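Local coordinates for protein glycosyl hydrolase family 88 (Pedobacter heparinus, PDB 3WIW) that hydrolyses unsaturated glucuronyl oligosaccharides, with specificity for those derived from heparin, as a glycoside hydrolase of family 88 with an (alpha/alpha)6 barrel, at residues T75-G80 against L374-Y379; L82-E87 against Y125-R130; F101-D106 against K135-P140; V311-L316 against L382-R387. All coordinates share one frame; numbering follows the deposited sequence.

Contact 1: T75-G80 against L374-Y379; sequences TGFFPG and LNYADY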
loop_
_atom_site.group_PDB
_atom_site.type_symbol
_atom_site.label_atom_id
_atom_site.label_comp_id
_atom_site.label_asym_id
_atom_site.label_seq_id
_atom_site.Cartn_x
_atom_site.Cartn_y
_atom_site.Cartn_z
ATOM N N THR A 75 -1.695 9.153 6.809
ATOM C CA THR A 75 -2.939 9.796 7.198
ATOM C C THR A 75 -4.106 9.524 6.221
ATOM O O THR A 75 -5.280 9.572 6.607
ATOM C CB THR A 75 -2.709 11.303 7.410
ATOM O OG1 THR A 75 -3.797 11.843 8.159
ATOM C CG2 THR A 75 -2.572 12.045 6.082
ATOM N N GLY A 76 -3.795 9.263 4.956
ATOM C CA GLY A 76 -4.821 9.007 3.962
ATOM C C GLY A 76 -5.437 7.627 4.012
ATOM O O GLY A 76 -6.489 7.419 3.389
ATOM N N PHE A 77 -4.814 6.664 4.708
ATOM C CA PHE A 77 -5.307 5.292 4.657
ATOM C C PHE A 77 -6.683 5.097 5.288
ATOM O O PHE A 77 -7.520 4.430 4.705
ATOM C CB PHE A 77 -4.306 4.312 5.271
ATOM C CG PHE A 77 -3.057 4.159 4.444
ATOM C CD1 PHE A 77 -3.116 3.583 3.167
ATOM C CD2 PHE A 77 -1.827 4.582 4.937
ATOM C CE1 PHE A 77 -1.967 3.398 2.400
ATOM C CE2 PHE A 77 -0.665 4.424 4.173
ATOM C CZ PHE A 77 -0.734 3.844 2.893
ATOM N N PHE A 78 -6.935 5.666 6.467
ATOM C CA PHE A 78 -8.230 5.482 7.127
ATOM C C PHE A 78 -9.415 5.986 6.271
ATOM O O PHE A 78 -10.353 5.222 6.048
ATOM C CB PHE A 78 -8.238 6.087 8.514
ATOM C CG PHE A 78 -9.536 5.902 9.233
ATOM C CD1 PHE A 78 -9.967 4.628 9.609
ATOM C CD2 PHE A 78 -10.331 6.992 9.533
ATOM C CE1 PHE A 78 -11.165 4.456 10.276
ATOM C CE2 PHE A 78 -11.534 6.839 10.200
ATOM C CZ PHE A 78 -11.960 5.567 10.580
ATOM N N PRO A 79 -9.359 7.228 5.730
ATOM C CA PRO A 79 -10.481 7.590 4.848
ATOM C C PRO A 79 -10.582 6.655 3.631
ATOM O O PRO A 79 -11.685 6.312 3.218
ATOM C CB PRO A 79 -10.195 9.039 4.445
ATOM C CG PRO A 79 -8.811 9.348 4.925
ATOM C CD PRO A 79 -8.474 8.366 6.023
ATOM N N GLY A 80 -9.457 6.206 3.086
ATOM C CA GLY A 80 -9.494 5.242 2.003
ATOM C C GLY A 80 -10.191 3.955 2.391
ATOM O O GLY A 80 -10.974 3.392 1.616
ATOM N N LEU A 374 -2.098 -1.667 11.905
ATOM C CA LEU A 374 -1.666 -0.487 11.177
ATOM C C LEU A 374 -2.725 -0.137 10.162
ATOM O O LEU A 374 -3.293 -1.011 9.493
ATOM C CB LEU A 374 -0.318 -0.744 10.514
ATOM C CG LEU A 374 0.893 -0.298 11.378
ATOM C CD1 LEU A 374 2.173 -0.988 10.941
ATOM C CD2 LEU A 374 1.015 1.243 11.242
ATOM N N ASN A 375 -3.003 1.157 10.034
ATOM C CA ASN A 375 -4.062 1.597 9.145
ATOM C C ASN A 375 -3.897 1.129 7.691
ATOM O O ASN A 375 -4.885 0.747 7.046
ATOM C CB ASN A 375 -4.290 3.106 9.266
ATOM C CG ASN A 375 -3.040 3.959 8.993
ATOM O OD1 ASN A 375 -2.015 3.487 8.463
ATOM N ND2 ASN A 375 -3.128 5.243 9.353
ATOM N N TYR A 376 -2.668 1.044 7.192
ATOM C CA TYR A 376 -2.495 0.588 5.814
ATOM C C TYR A 376 -2.684 -0.909 5.641
ATOM O O TYR A 376 -3.069 -1.349 4.557
ATOM C CB TYR A 376 -1.185 1.048 5.189
ATOM C CG TYR A 376 0.073 0.817 6.012
ATOM C CD1 TYR A 376 0.795 -0.381 5.917
ATOM C CD2 TYR A 376 0.570 1.821 6.848
ATOM C CE1 TYR A 376 1.961 -0.574 6.640
ATOM C CE2 TYR A 376 1.754 1.651 7.578
ATOM C CZ TYR A 376 2.442 0.443 7.463
ATOM O OH TYR A 376 3.624 0.234 8.142
ATOM N N ALA A 377 -2.454 -1.705 6.691
ATOM C CA ALA A 377 -2.809 -3.132 6.601
ATOM C C ALA A 377 -4.305 -3.257 6.348
ATOM O O ALA A 377 -4.738 -4.030 5.490
ATOM C CB ALA A 377 -2.424 -3.870 7.844
ATOM N N ASP A 378 -5.104 -2.460 7.053
ATOM C CA ASP A 378 -6.552 -2.534 6.882
ATOM C C ASP A 378 -6.970 -2.081 5.475
ATOM O O ASP A 378 -7.860 -2.706 4.869
ATOM C CB ASP A 378 -7.287 -1.673 7.913
ATOM C CG ASP A 378 -7.132 -2.161 9.343
ATOM O OD1 ASP A 378 -6.550 -3.237 9.587
ATOM O OD2 ASP A 378 -7.653 -1.475 10.248
ATOM N N TYR A 379 -6.339 -1.022 4.955
ATOM C CA TYR A 379 -6.669 -0.491 3.656
ATOM C C TYR A 379 -6.430 -1.544 2.581
ATOM O O TYR A 379 -7.333 -1.850 1.777
ATOM C CB TYR A 379 -5.799 0.734 3.425
ATOM C CG TYR A 379 -5.962 1.332 2.052
ATOM C CD1 TYR A 379 -6.983 2.264 1.769
ATOM C CD2 TYR A 379 -5.078 0.990 1.007
ATOM C CE1 TYR A 379 -7.103 2.836 0.502
ATOM C CE2 TYR A 379 -5.204 1.555 -0.269
ATOM C CZ TYR A 379 -6.215 2.479 -0.505
ATOM O OH TYR A 379 -6.361 3.073 -1.726
#
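Phe77 and Tyr376 bring the two backbones together, their CA atoms 5.6 Å apart, where the first turns of helices 77-89 and 375-392 meet. With Tyr379 they form an aromatic cluster, and Tyr376 lies next to Arg246, a predicted substrate-binding residue. CB of Tyr376 lies over the centre of the Phe77 ring, 3.4 Å from its centroid and 5° off the ring normal, a CH-pi contact. CG of Tyr376 sits between the backbone N and the carbonyl carbon (chi1 49°), which presents CB to Phe77 while the ring leads away. Phe77 also turns its edge to the face of Tyr379 in a T-shaped pair, planes 62° apart; a flat, apolar ring can offer both face and edge. Gly80 has no side chain, so CE1 of Tyr379 can come to 3.7 Å from its CA. Around the cluster, Asn375 ND2 bonds Pro56 O on strand 55-59, Tyr379 OH is hydrogen-bonded to Asn127 ND2 of helix 117-132, and Cys123 of that helix packs on Phe77.

Contact 2: L82-E87 against Y125-R130; sequences LWYGYE and YGNAYR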
loop_
_atom_site.group_PDB
_atom_site.type_symbol
_atom_site.label_atom_id
_atom_site.label_comp_id
_atom_site.label_asym_id
_atom_site.label_seq_id
_atom_site.Cartn_x
_atom_site.Cartn_y
_atom_site.Cartn_z
ATOM N N LEU A 82 -12.455 3.619 4.682
ATOM C CA LEU A 82 -13.877 3.935 4.741
ATOM C C LEU A 82 -14.524 3.871 3.350
ATOM O O LEU A 82 -15.614 3.310 3.195
ATOM C CB LEU A 82 -14.100 5.314 5.383
ATOM C CG LEU A 82 -13.847 5.431 6.896
ATOM C CD1 LEU A 82 -13.879 6.894 7.313
ATOM C CD2 LEU A 82 -14.871 4.600 7.688
ATOM N N TRP A 83 -13.853 4.415 2.326
ATOM C CA TRP A 83 -14.379 4.294 0.962
ATOM C C TRP A 83 -14.523 2.833 0.563
ATOM O O TRP A 83 -15.551 2.419 0.016
ATOM C CB TRP A 83 -13.507 5.037 -0.066
ATOM C CG TRP A 83 -13.623 6.530 0.051
ATOM C CD1 TRP A 83 -12.649 7.396 0.462
ATOM C CD2 TRP A 83 -14.803 7.321 -0.174
ATOM N NE1 TRP A 83 -13.138 8.684 0.460
ATOM C CE2 TRP A 83 -14.462 8.663 0.093
ATOM C CE3 TRP A 83 -16.111 7.020 -0.575
ATOM C CZ2 TRP A 83 -15.383 9.712 -0.031
ATOM C CZ3 TRP A 83 -17.025 8.050 -0.684
ATOM C CH2 TRP A 83 -16.650 9.389 -0.436
ATOM N N TYR A 84 -13.498 2.033 0.838
ATOM C CA TYR A 84 -13.591 0.610 0.532
ATOM C C TYR A 84 -14.707 -0.114 1.313
ATOM O O TYR A 84 -15.421 -0.948 0.756
ATOM C CB TYR A 84 -12.250 -0.071 0.766
ATOM C CG TYR A 84 -11.172 0.201 -0.272
ATOM C CD1 TYR A 84 -11.474 0.710 -1.552
ATOM C CD2 TYR A 84 -9.839 -0.044 0.036
ATOM C CE1 TYR A 84 -10.465 0.930 -2.486
ATOM C CE2 TYR A 84 -8.834 0.185 -0.883
ATOM C CZ TYR A 84 -9.141 0.648 -2.145
ATOM O OH TYR A 84 -8.130 0.852 -3.063
ATOM N N GLY A 85 -14.878 0.218 2.590
ATOM C CA GLY A 85 -15.954 -0.330 3.390
ATOM C C GLY A 85 -17.304 0.014 2.781
ATOM O O GLY A 85 -18.194 -0.827 2.727
ATOM N N TYR A 86 -17.445 1.244 2.281
ATOM C CA TYR A 86 -18.661 1.651 1.588
ATOM C C TYR A 86 -18.877 0.836 0.312
ATOM O O TYR A 86 -19.987 0.373 0.044
ATOM C CB TYR A 86 -18.607 3.146 1.257
ATOM C CG TYR A 86 -19.702 3.595 0.320
ATOM C CD1 TYR A 86 -21.040 3.409 0.641
ATOM C CD2 TYR A 86 -19.399 4.220 -0.881
ATOM C CE1 TYR A 86 -22.056 3.819 -0.215
ATOM C CE2 TYR A 86 -20.398 4.636 -1.725
ATOM C CZ TYR A 86 -21.724 4.435 -1.400
ATOM O OH TYR A 86 -22.703 4.862 -2.270
ATOM N N GLU A 87 -17.820 0.645 -0.471
ATOM C CA GLU A 87 -17.954 -0.120 -1.711
ATOM C C GLU A 87 -18.343 -1.576 -1.462
ATOM O O GLU A 87 -19.154 -2.146 -2.195
ATOM C CB GLU A 87 -16.673 -0.053 -2.536
ATOM C CG GLU A 87 -16.390 1.320 -3.075
ATOM C CD GLU A 87 -15.226 1.295 -4.025
ATOM O OE1 GLU A 87 -14.079 1.281 -3.544
ATOM O OE2 GLU A 87 -15.454 1.259 -5.256
ATOM N N TYR A 125 -8.663 11.263 -1.235
ATOM C CA TYR A 125 -9.327 12.006 -2.305
ATOM C C TYR A 125 -9.445 11.195 -3.593
ATOM O O TYR A 125 -10.450 11.311 -4.295
ATOM C CB TYR A 125 -8.583 13.309 -2.628
ATOM C CG TYR A 125 -8.879 14.440 -1.679
ATOM C CD1 TYR A 125 -8.293 14.489 -0.416
ATOM C CD2 TYR A 125 -9.766 15.458 -2.030
ATOM C CE1 TYR A 125 -8.577 15.516 0.458
ATOM C CE2 TYR A 125 -10.044 16.489 -1.159
ATOM C CZ TYR A 125 -9.442 16.526 0.077
ATOM O OH TYR A 125 -9.731 17.564 0.944
ATOM N N GLY A 126 -8.430 10.394 -3.930
ATOM C CA GLY A 126 -8.483 9.644 -5.181
ATOM C C GLY A 126 -9.637 8.653 -5.195
ATOM O O GLY A 126 -10.432 8.595 -6.153
ATOM N N ASN A 127 -9.734 7.869 -4.122
ATOM C CA ASN A 127 -10.861 6.965 -3.972
ATOM C C ASN A 127 -12.191 7.710 -3.918
ATOM O O ASN A 127 -13.173 7.276 -4.524
ATOM C CB ASN A 127 -10.673 6.073 -2.741
ATOM C CG ASN A 127 -9.804 4.880 -3.033
ATOM O OD1 ASN A 127 -10.003 4.193 -4.042
ATOM N ND2 ASN A 127 -8.802 4.653 -2.199
ATOM N N ALA A 128 -12.219 8.835 -3.210
ATOM C CA ALA A 128 -13.419 9.639 -3.081
ATOM C C ALA A 128 -13.916 10.057 -4.469
ATOM O O ALA A 128 -15.105 9.948 -4.776
ATOM C CB ALA A 128 -13.114 10.877 -2.273
ATOM N N TYR A 129 -13.018 10.553 -5.312
ATOM C CA TYR A 129 -13.417 11.039 -6.623
ATOM C C TYR A 129 -13.847 9.877 -7.524
ATOM O O TYR A 129 -14.816 10.006 -8.283
ATOM C CB TYR A 129 -12.301 11.839 -7.276
ATOM C CG TYR A 129 -12.771 12.544 -8.523
ATOM C CD1 TYR A 129 -13.759 13.538 -8.459
ATOM C CD2 TYR A 129 -12.254 12.208 -9.769
ATOM C CE1 TYR A 129 -14.207 14.190 -9.598
ATOM C CE2 TYR A 129 -12.700 12.855 -10.922
ATOM C CZ TYR A 129 -13.678 13.843 -10.814
ATOM O OH TYR A 129 -14.146 14.518 -11.920
ATOM N N ARG A 130 -13.157 8.740 -7.414
ATOM C CA ARG A 130 -13.521 7.579 -8.211
ATOM C C ARG A 130 -14.928 7.100 -7.833
ATOM O O ARG A 130 -15.774 6.820 -8.696
ATOM C CB ARG A 130 -12.500 6.458 -8.013
ATOM C CG ARG A 130 -12.854 5.190 -8.783
ATOM C CD ARG A 130 -11.845 4.062 -8.515
ATOM N NE ARG A 130 -11.694 3.818 -7.080
ATOM C CZ ARG A 130 -12.527 3.069 -6.362
ATOM N NH1 ARG A 130 -13.558 2.458 -6.949
ATOM N NH2 ARG A 130 -12.334 2.944 -5.058
HETATM O O HOH W 1 -8.586 2.297 -5.327
#
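Trp83 lays one face of its indole over the backbone at Asn127 and Ala128. CA of Ala128 stands 3.8 Å from the centroid of the six-membered ring, displaced toward the rim, while its CB approaches CZ2 of Trp83 to 3.4 Å. The small alanine lets the broad ring lie close to the helix, and NE1 of the indole is hydrogen-bonded to Thr102 OG1. One turn further on, Glu87 and Arg130 form a salt bridge end-on: NH2 of Arg130 reaches OE1 of Glu87 at 2.8 Å, almost straight at 177°, and NH1 of Arg130 reaches OE2 of Glu87 at 2.8 Å. Both oxygens lie near the guanidinium plane, although the carboxylate is turned 38° against it. A bend at chi3 brings the arginine head back along its own helix, where NH2 also donates to OD1 of Asn127, at 2.8 Å and from above the carbonyl plane. These bonds limit rotation of the guanidinium group. A water donates to that OD1 and to OH of Tyr84, which also bonds Glu383; Lys386 is a second cation for OE1 of Glu87. Near-parallel helix axes, 29° apart at 10.1 Å, are consistent with neighbouring helices of one layer in the (alpha/alpha)6 barrel.

Contact 3: F101-D106 against K135-P140; sequences FTLALD and KIYLKP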
loop_
_atom_site.group_PDB
_atom_site.type_symbol
_atom_site.label_atom_id
_atom_site.label_comp_id
_atom_site.label_asym_id
_atom_site.label_seq_id
_atom_site.Cartn_x
_atom_site.Cartn_y
_atom_site.Cartn_z
ATOM N N PHE A 101 -13.882 12.333 6.714
ATOM C CA PHE A 101 -12.471 12.049 6.992
ATOM C C PHE A 101 -11.558 12.398 5.801
ATOM O O PHE A 101 -10.380 12.693 5.984
ATOM C CB PHE A 101 -12.303 10.595 7.468
ATOM C CG PHE A 101 -12.702 10.389 8.911
ATOM C CD1 PHE A 101 -14.021 10.138 9.262
ATOM C CD2 PHE A 101 -11.752 10.479 9.921
ATOM C CE1 PHE A 101 -14.385 9.973 10.607
ATOM C CE2 PHE A 101 -12.104 10.296 11.264
ATOM C CZ PHE A 101 -13.419 10.047 11.601
ATOM N N THR A 102 -12.097 12.360 4.585
ATOM C CA THR A 102 -11.338 12.786 3.409
ATOM C C THR A 102 -11.114 14.300 3.385
ATOM O O THR A 102 -9.986 14.773 3.238
ATOM C CB THR A 102 -12.011 12.308 2.096
ATOM O OG1 THR A 102 -12.013 10.879 2.080
ATOM C CG2 THR A 102 -11.251 12.784 0.876
ATOM N N LEU A 103 -12.190 15.061 3.569
ATOM C CA LEU A 103 -12.110 16.515 3.366
ATOM C C LEU A 103 -11.253 17.194 4.426
ATOM O O LEU A 103 -10.779 18.312 4.221
ATOM C CB LEU A 103 -13.494 17.172 3.295
ATOM C CG LEU A 103 -14.316 16.773 2.071
ATOM C CD1 LEU A 103 -15.764 17.308 2.177
ATOM C CD2 LEU A 103 -13.659 17.270 0.764
ATOM N N ALA A 104 -11.052 16.519 5.561
ATOM C CA ALA A 104 -10.166 17.034 6.603
ATOM C C ALA A 104 -8.695 17.033 6.168
ATOM O O ALA A 104 -7.855 17.587 6.874
ATOM C CB ALA A 104 -10.322 16.243 7.892
ATOM N N LEU A 105 -8.388 16.420 5.020
ATOM C CA LEU A 105 -7.011 16.317 4.541
ATOM C C LEU A 105 -6.666 17.342 3.448
ATOM O O LEU A 105 -5.642 17.231 2.765
ATOM C CB LEU A 105 -6.729 14.898 4.056
ATOM C CG LEU A 105 -6.813 13.824 5.154
ATOM C CD1 LEU A 105 -6.413 12.458 4.613
ATOM C CD2 LEU A 105 -5.976 14.217 6.388
ATOM N N ASP A 106 -7.509 18.361 3.295
ATOM C CA ASP A 106 -7.373 19.369 2.252
ATOM C C ASP A 106 -5.965 19.961 2.183
ATOM O O ASP A 106 -5.443 20.192 1.090
ATOM C CB ASP A 106 -8.409 20.465 2.509
ATOM C CG ASP A 106 -8.325 21.593 1.504
ATOM O OD1 ASP A 106 -7.525 22.528 1.726
ATOM O OD2 ASP A 106 -9.045 21.546 0.482
ATOM N N LYS A 135 -16.981 16.865 -7.784
ATOM C CA LYS A 135 -15.920 17.792 -8.129
ATOM C C LYS A 135 -15.224 18.422 -6.917
ATOM O O LYS A 135 -14.113 18.936 -7.048
ATOM C CB LYS A 135 -16.447 18.856 -9.098
ATOM C CG LYS A 135 -16.847 18.282 -10.466
ATOM C CD LYS A 135 -15.661 17.604 -11.179
ATOM C CE LYS A 135 -16.027 17.202 -12.616
ATOM N NZ LYS A 135 -16.922 16.002 -12.637
ATOM N N ILE A 136 -15.833 18.353 -5.734
ATOM C CA ILE A 136 -15.146 18.869 -4.552
ATOM C C ILE A 136 -13.784 18.189 -4.349
ATOM O O ILE A 136 -12.870 18.778 -3.769
ATOM C CB ILE A 136 -15.993 18.777 -3.264
ATOM C CG1 ILE A 136 -16.282 17.320 -2.892
ATOM C CG2 ILE A 136 -17.279 19.586 -3.407
ATOM C CD1 ILE A 136 -17.149 17.186 -1.652
ATOM N N TYR A 137 -13.630 16.961 -4.844
ATOM C CA TYR A 137 -12.379 16.236 -4.646
ATOM C C TYR A 137 -11.310 16.539 -5.694
ATOM O O TYR A 137 -10.152 16.156 -5.524
ATOM C CB TYR A 137 -12.650 14.732 -4.614
ATOM C CG TYR A 137 -13.611 14.318 -3.507
ATOM C CD1 TYR A 137 -13.261 14.471 -2.155
ATOM C CD2 TYR A 137 -14.874 13.769 -3.804
ATOM C CE1 TYR A 137 -14.154 14.120 -1.132
ATOM C CE2 TYR A 137 -15.769 13.408 -2.787
ATOM C CZ TYR A 137 -15.395 13.574 -1.453
ATOM O OH TYR A 137 -16.240 13.209 -0.435
ATOM N N LEU A 138 -11.670 17.233 -6.770
ATOM C CA LEU A 138 -10.813 17.258 -7.942
ATOM C C LEU A 138 -9.641 18.242 -7.854
ATOM O O LEU A 138 -8.502 17.877 -8.174
ATOM C CB LEU A 138 -11.646 17.495 -9.199
ATOM C CG LEU A 138 -10.897 17.233 -10.509
ATOM C CD1 LEU A 138 -10.437 15.786 -10.588
ATOM C CD2 LEU A 138 -11.780 17.576 -11.686
ATOM N N LYS A 139 -9.889 19.484 -7.447
ATOM C CA LYS A 139 -8.789 20.439 -7.396
ATOM C C LYS A 139 -7.651 20.021 -6.432
ATOM O O LYS A 139 -6.480 20.159 -6.782
ATOM C CB LYS A 139 -9.272 21.875 -7.124
ATOM C CG LYS A 139 -8.190 22.939 -7.347
ATOM C CD LYS A 139 -7.712 22.937 -8.799
ATOM C CE LYS A 139 -6.720 24.048 -9.101
ATOM N NZ LYS A 139 -6.457 24.136 -10.565
ATOM N N PRO A 140 -7.980 19.514 -5.229
ATOM C CA PRO A 140 -6.888 19.052 -4.373
ATOM C C PRO A 140 -6.076 17.937 -5.045
ATOM O O PRO A 140 -4.850 17.898 -4.914
ATOM C CB PRO A 140 -7.638 18.564 -3.123
ATOM C CG PRO A 140 -8.849 19.460 -3.062
ATOM C CD PRO A 140 -9.266 19.529 -4.497
#
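Leu103 and Thr102 both meet the CD1-CE1 side of the Tyr137 ring, where the end of helix 92-103 faces the 3-10 turn leading into helix 138-150. The two methyls of Leu103 share the work: CD2 is 3.7 Å from CE1 of Tyr137, while CD1 meets CD1 of Ile136 at 4.1 Å. The branched leucine end thus serves two partners, crossing each at about a right angle. Thr102 divides its branches by chemistry. Its methyl CG2, set anti to the backbone N, comes within 3.8 Å of CE1 of Tyr137; OG1, on the other branch, bonds Ala98 O. Ile136 takes a less common conformation, chi1 64°, with CG1 between the backbone N and the carbonyl carbon. That places CG1 over the centre of the adjacent Tyr137 ring and leaves the terminal CD1 to meet Leu103. Ile136 is exposed and was modelled in two conformers, however, so its share is less certain. Tyr137 also packs on Ala128 of helix 117-132 and Trp83 of helix 77-89. At the end of the type I turn from Leu103 to Asp106, OD2 of Asp106 comes 4.1 Å from CG of Pro140. With methyls and ring carbons making the closest touches, the contact rests on van der Waals and hydrophobic packing rather than polar pairing.

Contact 4: V311-L316 against L382-R387; sequences VIASAL and LEALKR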
loop_
_atom_site.group_PDB
_atom_site.type_symbol
_atom_site.label_atom_id
_atom_site.label_comp_id
_atom_site.label_asym_id
_atom_site.label_seq_id
_atom_site.Cartn_x
_atom_site.Cartn_y
_atom_site.Cartn_z
ATOM N N VAL A 311 -0.854 -6.486 1.194
ATOM C CA VAL A 311 -0.384 -5.877 -0.046
ATOM C C VAL A 311 -0.133 -6.961 -1.087
ATOM O O VAL A 311 -0.542 -6.826 -2.244
ATOM C CB VAL A 311 0.856 -4.999 0.210
ATOM C CG1 VAL A 311 1.466 -4.499 -1.110
ATOM C CG2 VAL A 311 0.510 -3.817 1.129
ATOM N N ILE A 312 0.513 -8.052 -0.671
ATOM C CA ILE A 312 0.760 -9.162 -1.579
ATOM C C ILE A 312 -0.544 -9.771 -2.087
ATOM O O ILE A 312 -0.667 -10.032 -3.288
ATOM C CB ILE A 312 1.658 -10.244 -0.921
ATOM C CG1 ILE A 312 3.084 -9.703 -0.792
ATOM C CG2 ILE A 312 1.640 -11.529 -1.731
ATOM C CD1 ILE A 312 3.931 -10.465 0.229
ATOM N N ALA A 313 -1.510 -10.011 -1.190
ATOM C CA ALA A 313 -2.781 -10.581 -1.609
ATOM C C ALA A 313 -3.475 -9.670 -2.635
ATOM O O ALA A 313 -3.941 -10.151 -3.682
ATOM C CB ALA A 313 -3.679 -10.836 -0.413
ATOM N N SER A 314 -3.547 -8.365 -2.355
ATOM C CA SER A 314 -4.207 -7.456 -3.281
ATOM C C SER A 314 -3.516 -7.486 -4.643
ATOM O O SER A 314 -4.176 -7.617 -5.677
ATOM C CB SER A 314 -4.245 -6.047 -2.724
ATOM O OG SER A 314 -5.104 -5.306 -3.561
ATOM N N ALA A 315 -2.187 -7.432 -4.642
ATOM C CA ALA A 315 -1.440 -7.440 -5.894
ATOM C C ALA A 315 -1.644 -8.748 -6.663
ATOM O O ALA A 315 -1.847 -8.718 -7.882
ATOM C CB ALA A 315 0.040 -7.201 -5.641
ATOM N N LEU A 316 -1.557 -9.880 -5.966
ATOM C CA LEU A 316 -1.702 -11.173 -6.635
ATOM C C LEU A 316 -3.079 -11.355 -7.255
ATOM O O LEU A 316 -3.215 -11.986 -8.309
ATOM C CB LEU A 316 -1.365 -12.333 -5.695
ATOM C CG LEU A 316 0.108 -12.484 -5.310
ATOM C CD1 LEU A 316 0.227 -13.670 -4.376
ATOM C CD2 LEU A 316 0.988 -12.683 -6.540
ATOM N N LEU A 382 -8.900 -4.593 2.866
ATOM C CA LEU A 382 -10.215 -4.388 2.259
ATOM C C LEU A 382 -10.107 -4.276 0.736
ATOM O O LEU A 382 -11.006 -4.743 0.014
ATOM C CB LEU A 382 -10.965 -3.190 2.852
ATOM C CG LEU A 382 -11.353 -3.327 4.327
ATOM C CD1 LEU A 382 -12.384 -2.272 4.661
ATOM C CD2 LEU A 382 -11.896 -4.723 4.661
ATOM N N GLU A 383 -9.025 -3.697 0.222
ATOM C CA GLU A 383 -8.842 -3.644 -1.230
ATOM C C GLU A 383 -8.802 -5.060 -1.792
ATOM O O GLU A 383 -9.453 -5.369 -2.801
ATOM C CB GLU A 383 -7.562 -2.911 -1.560
ATOM C CG GLU A 383 -7.411 -2.627 -3.040
ATOM C CD GLU A 383 -6.117 -1.921 -3.286
ATOM O OE1 GLU A 383 -6.129 -0.679 -3.315
ATOM O OE2 GLU A 383 -5.063 -2.592 -3.407
ATOM N N ALA A 384 -8.079 -5.947 -1.102
ATOM C CA ALA A 384 -7.994 -7.340 -1.526
ATOM C C ALA A 384 -9.358 -8.053 -1.461
ATOM O O ALA A 384 -9.725 -8.808 -2.375
ATOM C CB ALA A 384 -6.937 -8.081 -0.693
ATOM N N LEU A 385 -10.121 -7.805 -0.396
ATOM C CA LEU A 385 -11.463 -8.375 -0.299
ATOM C C LEU A 385 -12.343 -7.908 -1.465
ATOM O O LEU A 385 -13.092 -8.694 -2.038
ATOM C CB LEU A 385 -12.152 -8.003 1.012
ATOM C CG LEU A 385 -11.530 -8.524 2.306
ATOM C CD1 LEU A 385 -12.487 -8.351 3.465
ATOM C CD2 LEU A 385 -11.127 -9.984 2.204
ATOM N N LYS A 386 -12.269 -6.632 -1.811
ATOM C CA LYS A 386 -13.051 -6.114 -2.924
ATOM C C LYS A 386 -12.613 -6.778 -4.246
ATOM O O LYS A 386 -13.458 -7.187 -5.042
ATOM C CB LYS A 386 -12.909 -4.594 -3.000
ATOM C CG LYS A 386 -13.873 -3.945 -3.962
ATOM C CD LYS A 386 -13.799 -2.412 -3.935
ATOM C CE LYS A 386 -12.425 -1.914 -4.359
ATOM N NZ LYS A 386 -12.518 -0.560 -5.001
ATOM N N ARG A 387 -11.304 -6.908 -4.473
ATOM C CA ARG A 387 -10.814 -7.566 -5.685
ATOM C C ARG A 387 -11.231 -9.038 -5.759
ATOM O O ARG A 387 -11.635 -9.549 -6.816
ATOM C CB ARG A 387 -9.292 -7.416 -5.807
ATOM C CG ARG A 387 -8.863 -6.007 -6.080
ATOM C CD ARG A 387 -7.344 -5.843 -6.034
ATOM N NE ARG A 387 -6.963 -4.466 -6.351
ATOM C CZ ARG A 387 -5.729 -4.072 -6.653
ATOM N NH1 ARG A 387 -5.508 -2.796 -6.981
ATOM N NH2 ARG A 387 -4.716 -4.940 -6.639
#
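Ser314 and Ala384, with CA atoms 4.2 Å apart, mark the close approach of two near-parallel helices, consistent with neighbouring helices of the (alpha/alpha)6 barrel. The axes of the short segments pass at 8.3 Å and cross at 27°. Small residues permit this: CB of Ala384 points toward the other helix and sits 3.8 Å from N of Ser314, with Ala313 at its flank. Beside this apolar seam, Ser314, Glu383 and Arg387 form a polar group. The serine hydroxyl, turned opposite the backbone N (chi1 -169°), points across the gap and donates to OE2 of Glu383 at 2.7 Å, using the anti lone pair of that oxygen. Glu383 reaches there with an extended chain, and its two oxygens have further partners, OE1 in Tyr84 OH and OE2 in Tyr253 OH, which satisfy the buried carboxylate. Arg387, one turn after Glu383, also stretches straight from CG to NE and turns one guanidinium face to both Ser314 OG and Glu383 OE2. The carboxylate oxygen lies over the centre of that face, so its attraction is one of charge alone, long at 3.6 Å from NH1 of Arg387. The edge of the guanidinium does the bonding: NH2 of Arg387 donates to the main-chain O of Ser314 at 2.9 Å and 148°, arriving from well above the carbonyl plane.

In the fold
Helix 77-89, after the first helix and a strand pair, takes part first in contact 1, which joins its start to the start of the last helix, 375-392, and so closes a loop of 293 residues between its segments. Contacts 2 and 3 both fall within that span. They cross and touch each other, tying helices 77-89 and 117-132 together and joining the end of helix 92-103 to the start of 138-150. Contact 4 opens after both have closed and crosses contact 1, joining helix 306-322 to the later turns of 375-392. A hydrogen bond and a salt bridge connect contacts 2 and 4, bringing early and late helices of the barrel together.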